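PDB 1BYF: protein (polyandrocarpa lectin) from Polyandrocarpa misakiensis, which binds galactose in a calcium-dependent manner as a homodimeric C-type lectin and has a role in defence against microorganisms. Local coordinates for residues S79-P84 with N104-V109; G50-V55 with Q98-Y103. All blocks are in the same frame, centred on the assembly; numbering follows the deposited sequence.

How the contacts relate
Both contacts lie in one C-type lectin domain and meet along the hairpin of strands 96-100 and 105-109, with 53-55 along the outer side of strand 96-100 and the loop 79-84 along that of 105-109. Contact 1 sets the loop on its strand through a single backbone bridge, and contact 2 joins its strands as a short, twisted antiparallel pair. Each has a buried half and a surface half. In contact 1 the buried side is Leu106 and Trp82, and its strand runs on to the carbohydrate-binding calcium; in contact 2 Ile99 and Val55 face the interior while Asp52 holds a zinc ion. Gln98 hydrogen-bonds Asp107, so the calcium ligand of one contact meets the zinc-side amide of the other.

Contact 1. Residues S79-P84 with N104-V109; sequences SDLWSP and NLLDDV. With CA (calcium ion), chain C.
Ser83 grips Leu106 with two donors: its backbone N and its OG both reach the same carbonyl oxygen. Ser83 N meets Leu106 O at 2.8 Å in the carbonyl plane, on a lone pair, whereas the hydroxyl comes from well above that plane. With its OG anti to the carbonyl carbon (chi1 -53°), Ser83 can bring both donors to one acceptor. A third bond, from Leu106 N to Leu81 O at 2.9 Å, completes the single backbone bridge between Trp82 and Leu106. Leu105 lays its CB and CD2 against the same Leu81 O, and its CD1 lies 3.7 Å from Trp82 O. Leu81 and Leu106 lie side by side and point the same way, Leu81 CB resting 3.6 Å from Leu106 CD1. The indole of Trp82 starts away from the strand but swings back along it: CE3 packs 4.0 Å from Leu106 CB, and the peptide joining Asp107 to Asp108 sits at the ring edge, with CZ3 3.8 Å from Asp108 N. Trp82 NE1 hydrogen-bonds Pro76 O.

Packing is looser towards the exposed Asp80 and Pro84, where Pro84 CD approaches Leu105 CD1 no closer than 4.4 Å. Ser79 stays clear of the strand; its OG accepts from Leu81 N in an ST turn, at the start of the type I turn from Ser79 to Trp82.

Beyond the bridge the strand delivers Asp107 OD1 (2.2 Å) and both O and OD1 of Asp108 to the calcium ion of the carbohydrate site, which Glu86 and Asn89 help to complete. Asp108 OD1 also accepts from Ser88 N, and Asp107 OD2 from Gln98 NE2. Leu81 touches Val39 of helix 36-49, Leu106 packs on Val55 of strand 53-55, and Asp107 pairs through its backbone with Gln98 of strand 96-100.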
loop_
_atom_site.group_PDB
_atom_site.type_symbol
_atom_site.label_atom_id
_atom_site.label_comp_id
_atom_site.label_asym_id
_atom_site.label_seq_id
_atom_site.Cartn_x
_atom_site.Cartn_y
_atom_site.Cartn_z
ATOM N N SER A 79 -19.521 -11.344 9.052
ATOM C CA SER A 79 -18.614 -10.217 9.225
ATOM C C SER A 79 -19.078 -8.966 8.490
ATOM O O SER A 79 -19.631 -9.042 7.390
ATOM C CB SER A 79 -17.210 -10.601 8.743
ATOM O OG SER A 79 -16.407 -9.436 8.619
ATOM N N ASP A 80 -18.840 -7.803 9.102
ATOM C CA ASP A 80 -19.184 -6.539 8.462
ATOM C C ASP A 80 -18.289 -6.335 7.229
ATOM O O ASP A 80 -18.538 -5.423 6.444
ATOM C CB ASP A 80 -19.002 -5.332 9.371
ATOM C CG ASP A 80 -19.916 -5.173 10.555
ATOM O OD1 ASP A 80 -20.958 -5.853 10.639
ATOM O OD2 ASP A 80 -19.626 -4.335 11.456
ATOM N N LEU A 81 -17.273 -7.170 7.065
ATOM C CA LEU A 81 -16.352 -7.048 5.942
ATOM C C LEU A 81 -16.972 -7.435 4.605
ATOM O O LEU A 81 -16.573 -6.918 3.559
ATOM C CB LEU A 81 -15.088 -7.875 6.179
ATOM C CG LEU A 81 -14.132 -7.382 7.268
ATOM C CD1 LEU A 81 -13.074 -8.423 7.581
ATOM C CD2 LEU A 81 -13.484 -6.068 6.865
ATOM N N TRP A 82 -17.936 -8.345 4.629
ATOM C CA TRP A 82 -18.599 -8.811 3.431
ATOM C C TRP A 82 -19.443 -7.745 2.740
ATOM O O TRP A 82 -20.117 -6.926 3.368
ATOM C CB TRP A 82 -19.527 -9.999 3.734
ATOM C CG TRP A 82 -18.844 -11.231 4.233
ATOM C CD1 TRP A 82 -18.786 -11.675 5.521
ATOM C CD2 TRP A 82 -18.118 -12.191 3.451
ATOM N NE1 TRP A 82 -18.070 -12.843 5.593
ATOM C CE2 TRP A 82 -17.651 -13.181 4.333
ATOM C CE3 TRP A 82 -17.814 -12.298 2.093
ATOM C CZ2 TRP A 82 -16.898 -14.273 3.902
ATOM C CZ3 TRP A 82 -17.066 -13.378 1.664
ATOM C CH2 TRP A 82 -16.619 -14.353 2.566
ATOM N N SER A 83 -19.453 -7.803 1.410
ATOM C CA SER A 83 -20.306 -6.914 0.635
ATOM C C SER A 83 -21.751 -7.324 0.967
ATOM O O SER A 83 -21.963 -8.440 1.438
ATOM C CB SER A 83 -20.120 -7.081 -0.864
ATOM O OG SER A 83 -18.781 -6.982 -1.299
ATOM N N PRO A 84 -22.686 -6.443 0.686
ATOM C CA PRO A 84 -24.093 -6.738 0.874
ATOM C C PRO A 84 -24.463 -7.995 0.094
ATOM O O PRO A 84 -24.102 -8.173 -1.071
ATOM C CB PRO A 84 -24.814 -5.514 0.339
ATOM C CG PRO A 84 -23.796 -4.426 0.323
ATOM C CD PRO A 84 -22.466 -5.100 0.103
ATOM N N ASN A 104 -16.301 -2.552 -2.838
ATOM C CA ASN A 104 -15.021 -2.341 -2.168
ATOM C C ASN A 104 -15.115 -3.029 -0.803
ATOM O O ASN A 104 -14.677 -2.545 0.232
ATOM C CB ASN A 104 -14.584 -0.893 -2.055
ATOM C CG ASN A 104 -13.122 -0.713 -1.688
ATOM O OD1 ASN A 104 -12.738 0.159 -0.889
ATOM N ND2 ASN A 104 -12.263 -1.549 -2.247
ATOM N N LEU A 105 -15.715 -4.217 -0.844
ATOM C CA LEU A 105 -15.924 -5.060 0.321
ATOM C C LEU A 105 -15.709 -6.517 -0.092
ATOM O O LEU A 105 -15.603 -6.796 -1.293
ATOM C CB LEU A 105 -17.291 -4.851 0.956
ATOM C CG LEU A 105 -17.522 -3.598 1.801
ATOM C CD1 LEU A 105 -18.960 -3.551 2.314
ATOM C CD2 LEU A 105 -16.563 -3.523 2.980
ATOM N N LEU A 106 -15.611 -7.419 0.865
ATOM C CA LEU A 106 -15.312 -8.812 0.574
ATOM C C LEU A 106 -16.414 -9.548 -0.176
ATOM O O LEU A 106 -17.596 -9.235 -0.099
ATOM C CB LEU A 106 -14.946 -9.552 1.863
ATOM C CG LEU A 106 -13.782 -8.999 2.683
ATOM C CD1 LEU A 106 -13.457 -9.986 3.801
ATOM C CD2 LEU A 106 -12.541 -8.752 1.830
ATOM N N ASP A 107 -15.975 -10.552 -0.926
ATOM C CA ASP A 107 -16.896 -11.350 -1.737
ATOM C C ASP A 107 -16.286 -12.712 -2.021
ATOM O O ASP A 107 -15.068 -12.814 -2.168
ATOM C CB ASP A 107 -17.202 -10.588 -3.030
ATOM C CG ASP A 107 -17.918 -11.447 -4.056
ATOM O OD1 ASP A 107 -18.935 -12.068 -3.664
ATOM O OD2 ASP A 107 -17.457 -11.503 -5.212
ATOM N N ASP A 108 -17.137 -13.735 -2.091
ATOM C CA ASP A 108 -16.681 -15.081 -2.408
ATOM C C ASP A 108 -16.774 -15.308 -3.919
ATOM O O ASP A 108 -17.755 -14.952 -4.562
ATOM C CB ASP A 108 -17.475 -16.155 -1.677
ATOM C CG ASP A 108 -18.969 -16.131 -1.935
ATOM O OD1 ASP A 108 -19.565 -15.073 -2.206
ATOM O OD2 ASP A 108 -19.572 -17.220 -1.839
ATOM N N VAL A 109 -15.724 -15.887 -4.479
ATOM C CA VAL A 109 -15.642 -16.174 -5.899
ATOM C C VAL A 109 -14.953 -17.520 -6.112
ATOM O O VAL A 109 -14.387 -18.064 -5.164
ATOM C CB VAL A 109 -14.802 -15.110 -6.640
ATOM C CG1 VAL A 109 -15.530 -13.779 -6.701
ATOM C CG2 VAL A 109 -13.447 -14.932 -5.966
HETATM CA CA CA C . -20.015 -13.950 -4.217
#

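Contact 2. Residues G50-V55 with Q98-Y103; sequences GHDYWV and QIWSKY. With ZN (zinc ion), chain E; ACT (acetate ion), chain F.
Tyr53 and Ile99 form the hydrogen-bonded pair of an antiparallel strand pairing in the main sheet of the C-type lectin fold. Ile99 N donates to Tyr53 O at 2.7 Å, and Tyr53 N returns a bond to Ile99 O. Their side chains leave on the same face, but the Tyr53 ring leads away from Ile99 to pack on Phe45 and Thr46 of helix 36-49. Val55 instead crosses Ile99 at about a right angle, its CG1 lying 3.6 Å from Ile99 CG1, in the buried layer.

On the other side Asp52 and Gln98 cross with carboxylate and amide planes 70° apart. The Gln98 chain is extended beyond CG, with OE1 towards Asp52, 3.2 Å from its CB, and NE2 donating to an acetate oxygen and to Asp107 OD2. The two oxygens of Asp52 divide their work. A chi1 of -62° turns the carboxylate towards Ser101, and OD1 takes the backbone N-H of that serine nearly along its own C-O direction, at 2.7 Å with an angle of 168°, which, with the zinc on OD2, holds the carboxylate's rotation. OD1 also lies at the edge of the Trp100 indole, near the ring plane. Trp100 presents one face to the acetate methyl and the opposite face to Lys102 CB. The acetate probably came from the crystallisation liquor. With one further ligand from elsewhere in the structure, the zinc ion is bound by Asp52 OD2 at 1.9 Å and by acetate O at 2.1 Å.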
loop_
_atom_site.group_PDB
_atom_site.type_symbol
_atom_site.label_atom_id
_atom_site.label_comp_id
_atom_site.label_asym_id
_atom_site.label_seq_id
_atom_site.Cartn_x
_atom_site.Cartn_y
_atom_site.Cartn_z
ATOM N N GLY A 50 -10.403 1.165 -7.486
ATOM C CA GLY A 50 -11.655 0.670 -8.023
ATOM C C GLY A 50 -11.519 -0.665 -8.733
ATOM O O GLY A 50 -12.273 -0.924 -9.675
ATOM N N HIS A 51 -10.591 -1.512 -8.307
ATOM C CA HIS A 51 -10.402 -2.812 -8.934
ATOM C C HIS A 51 -10.531 -3.944 -7.914
ATOM O O HIS A 51 -10.532 -3.687 -6.713
ATOM C CB HIS A 51 -9.046 -2.928 -9.623
ATOM C CG HIS A 51 -9.013 -2.373 -11.011
ATOM N ND1 HIS A 51 -9.715 -2.962 -12.043
ATOM C CD2 HIS A 51 -8.375 -1.295 -11.537
ATOM C CE1 HIS A 51 -9.512 -2.264 -13.152
ATOM N NE2 HIS A 51 -8.705 -1.259 -12.868
ATOM N N ASP A 52 -10.618 -5.167 -8.415
ATOM C CA ASP A 52 -10.711 -6.347 -7.569
ATOM C C ASP A 52 -9.323 -6.752 -7.072
ATOM O O ASP A 52 -8.356 -6.722 -7.844
ATOM C CB ASP A 52 -11.276 -7.537 -8.346
ATOM C CG ASP A 52 -12.682 -7.347 -8.862
ATOM O OD1 ASP A 52 -13.439 -6.538 -8.291
ATOM O OD2 ASP A 52 -13.036 -8.018 -9.858
ATOM N N TYR A 53 -9.249 -7.193 -5.824
ATOM C CA TYR A 53 -8.014 -7.651 -5.226
ATOM C C TYR A 53 -8.210 -8.957 -4.453
ATOM O O TYR A 53 -9.208 -9.079 -3.745
ATOM C CB TYR A 53 -7.519 -6.655 -4.158
ATOM C CG TYR A 53 -6.940 -5.398 -4.761
ATOM C CD1 TYR A 53 -7.760 -4.385 -5.225
ATOM C CD2 TYR A 53 -5.565 -5.245 -4.858
ATOM C CE1 TYR A 53 -7.223 -3.236 -5.779
ATOM C CE2 TYR A 53 -5.015 -4.098 -5.407
ATOM C CZ TYR A 53 -5.854 -3.106 -5.866
ATOM O OH TYR A 53 -5.312 -1.962 -6.414
ATOM N N TRP A 54 -7.236 -9.853 -4.525
ATOM C CA TRP A 54 -7.335 -11.071 -3.727
ATOM C C TRP A 54 -6.994 -10.724 -2.276
ATOM O O TRP A 54 -6.211 -9.804 -2.029
ATOM C CB TRP A 54 -6.341 -12.127 -4.180
ATOM C CG TRP A 54 -6.692 -12.854 -5.438
ATOM C CD1 TRP A 54 -5.977 -12.901 -6.597
ATOM C CD2 TRP A 54 -7.865 -13.661 -5.640
ATOM N NE1 TRP A 54 -6.643 -13.685 -7.513
ATOM C CE2 TRP A 54 -7.796 -14.161 -6.954
ATOM C CE3 TRP A 54 -8.960 -13.996 -4.842
ATOM C CZ2 TRP A 54 -8.787 -14.988 -7.489
ATOM C CZ3 TRP A 54 -9.946 -14.818 -5.376
ATOM C CH2 TRP A 54 -9.850 -15.306 -6.686
ATOM N N VAL A 55 -7.575 -11.450 -1.341
ATOM C CA VAL A 55 -7.249 -11.349 0.076
ATOM C C VAL A 55 -6.996 -12.799 0.530
ATOM O O VAL A 55 -7.360 -13.742 -0.184
ATOM C CB VAL A 55 -8.243 -10.653 1.000
ATOM C CG1 VAL A 55 -8.471 -9.203 0.570
ATOM C CG2 VAL A 55 -9.578 -11.386 1.102
ATOM N N GLN A 98 -12.158 -12.152 -2.262
ATOM C CA GLN A 98 -11.574 -10.973 -2.865
ATOM C C GLN A 98 -12.216 -9.715 -2.278
ATOM O O GLN A 98 -13.261 -9.756 -1.635
ATOM C CB GLN A 98 -11.859 -10.905 -4.379
ATOM C CG GLN A 98 -13.369 -10.868 -4.643
ATOM C CD GLN A 98 -13.737 -10.294 -5.991
ATOM O OE1 GLN A 98 -12.886 -9.795 -6.730
ATOM N NE2 GLN A 98 -15.019 -10.335 -6.334
ATOM N N ILE A 99 -11.562 -8.607 -2.595
ATOM C CA ILE A 99 -12.123 -7.291 -2.325
ATOM C C ILE A 99 -12.776 -6.975 -3.684
ATOM O O ILE A 99 -12.055 -6.804 -4.656
ATOM C CB ILE A 99 -11.099 -6.216 -1.951
ATOM C CG1 ILE A 99 -10.559 -6.434 -0.541
ATOM C CG2 ILE A 99 -11.750 -4.839 -2.058
ATOM C CD1 ILE A 99 -9.308 -5.652 -0.211
ATOM N N TRP A 100 -14.093 -7.023 -3.714
ATOM C CA TRP A 100 -14.862 -6.817 -4.938
ATOM C C TRP A 100 -15.068 -5.345 -5.259
ATOM O O TRP A 100 -15.610 -4.608 -4.430
ATOM C CB TRP A 100 -16.203 -7.525 -4.741
ATOM C CG TRP A 100 -17.134 -7.548 -5.908
ATOM C CD1 TRP A 100 -16.849 -7.333 -7.225
ATOM C CD2 TRP A 100 -18.535 -7.869 -5.850
ATOM N NE1 TRP A 100 -17.984 -7.473 -7.987
ATOM C CE2 TRP A 100 -19.031 -7.802 -7.164
ATOM C CE3 TRP A 100 -19.414 -8.186 -4.811
ATOM C CZ2 TRP A 100 -20.369 -8.045 -7.474
ATOM C CZ3 TRP A 100 -20.743 -8.425 -5.125
ATOM C CH2 TRP A 100 -21.211 -8.359 -6.445
ATOM N N SER A 101 -14.688 -4.929 -6.463
ATOM C CA SER A 101 -14.772 -3.528 -6.847
ATOM C C SER A 101 -16.172 -2.945 -6.787
ATOM O O SER A 101 -16.318 -1.731 -6.600
ATOM C CB SER A 101 -14.171 -3.293 -8.241
ATOM O OG SER A 101 -14.931 -3.962 -9.232
ATOM N N LYS A 102 -17.212 -3.767 -6.917
ATOM C CA LYS A 102 -18.575 -3.249 -6.860
ATOM C C LYS A 102 -18.868 -2.507 -5.565
ATOM O O LYS A 102 -19.502 -1.448 -5.573
ATOM C CB LYS A 102 -19.606 -4.374 -7.045
ATOM C CG LYS A 102 -21.044 -3.857 -7.030
ATOM C CD LYS A 102 -22.009 -4.929 -7.525
ATOM C CE LYS A 102 -23.454 -4.477 -7.391
ATOM N NZ LYS A 102 -24.387 -5.451 -8.022
ATOM N N TYR A 103 -18.436 -3.058 -4.436
ATOM C CA TYR A 103 -18.705 -2.450 -3.143
ATOM C C TYR A 103 -17.440 -2.064 -2.379
ATOM O O TYR A 103 -17.531 -1.366 -1.368
ATOM C CB TYR A 103 -19.489 -3.438 -2.268
ATOM C CG TYR A 103 -20.850 -3.831 -2.794
ATOM C CD1 TYR A 103 -21.948 -2.998 -2.599
ATOM C CD2 TYR A 103 -21.046 -5.027 -3.467
ATOM C CE1 TYR A 103 -23.200 -3.349 -3.065
ATOM C CE2 TYR A 103 -22.294 -5.391 -3.939
ATOM C CZ TYR A 103 -23.367 -4.542 -3.733
ATOM O OH TYR A 103 -24.613 -4.895 -4.201
HETATM ZN ZN ZN E . -14.836 -8.153 -10.456
HETATM C C ACT F . -16.747 -9.986 -9.774
HETATM O O ACT F . -15.568 -9.805 -9.396
HETATM O OXT ACT F . -17.124 -9.580 -10.904
HETATM C CH3 ACT F . -17.572 -11.091 -9.102
HETATM O O HOH W 1 -13.606 -3.393 -11.679
#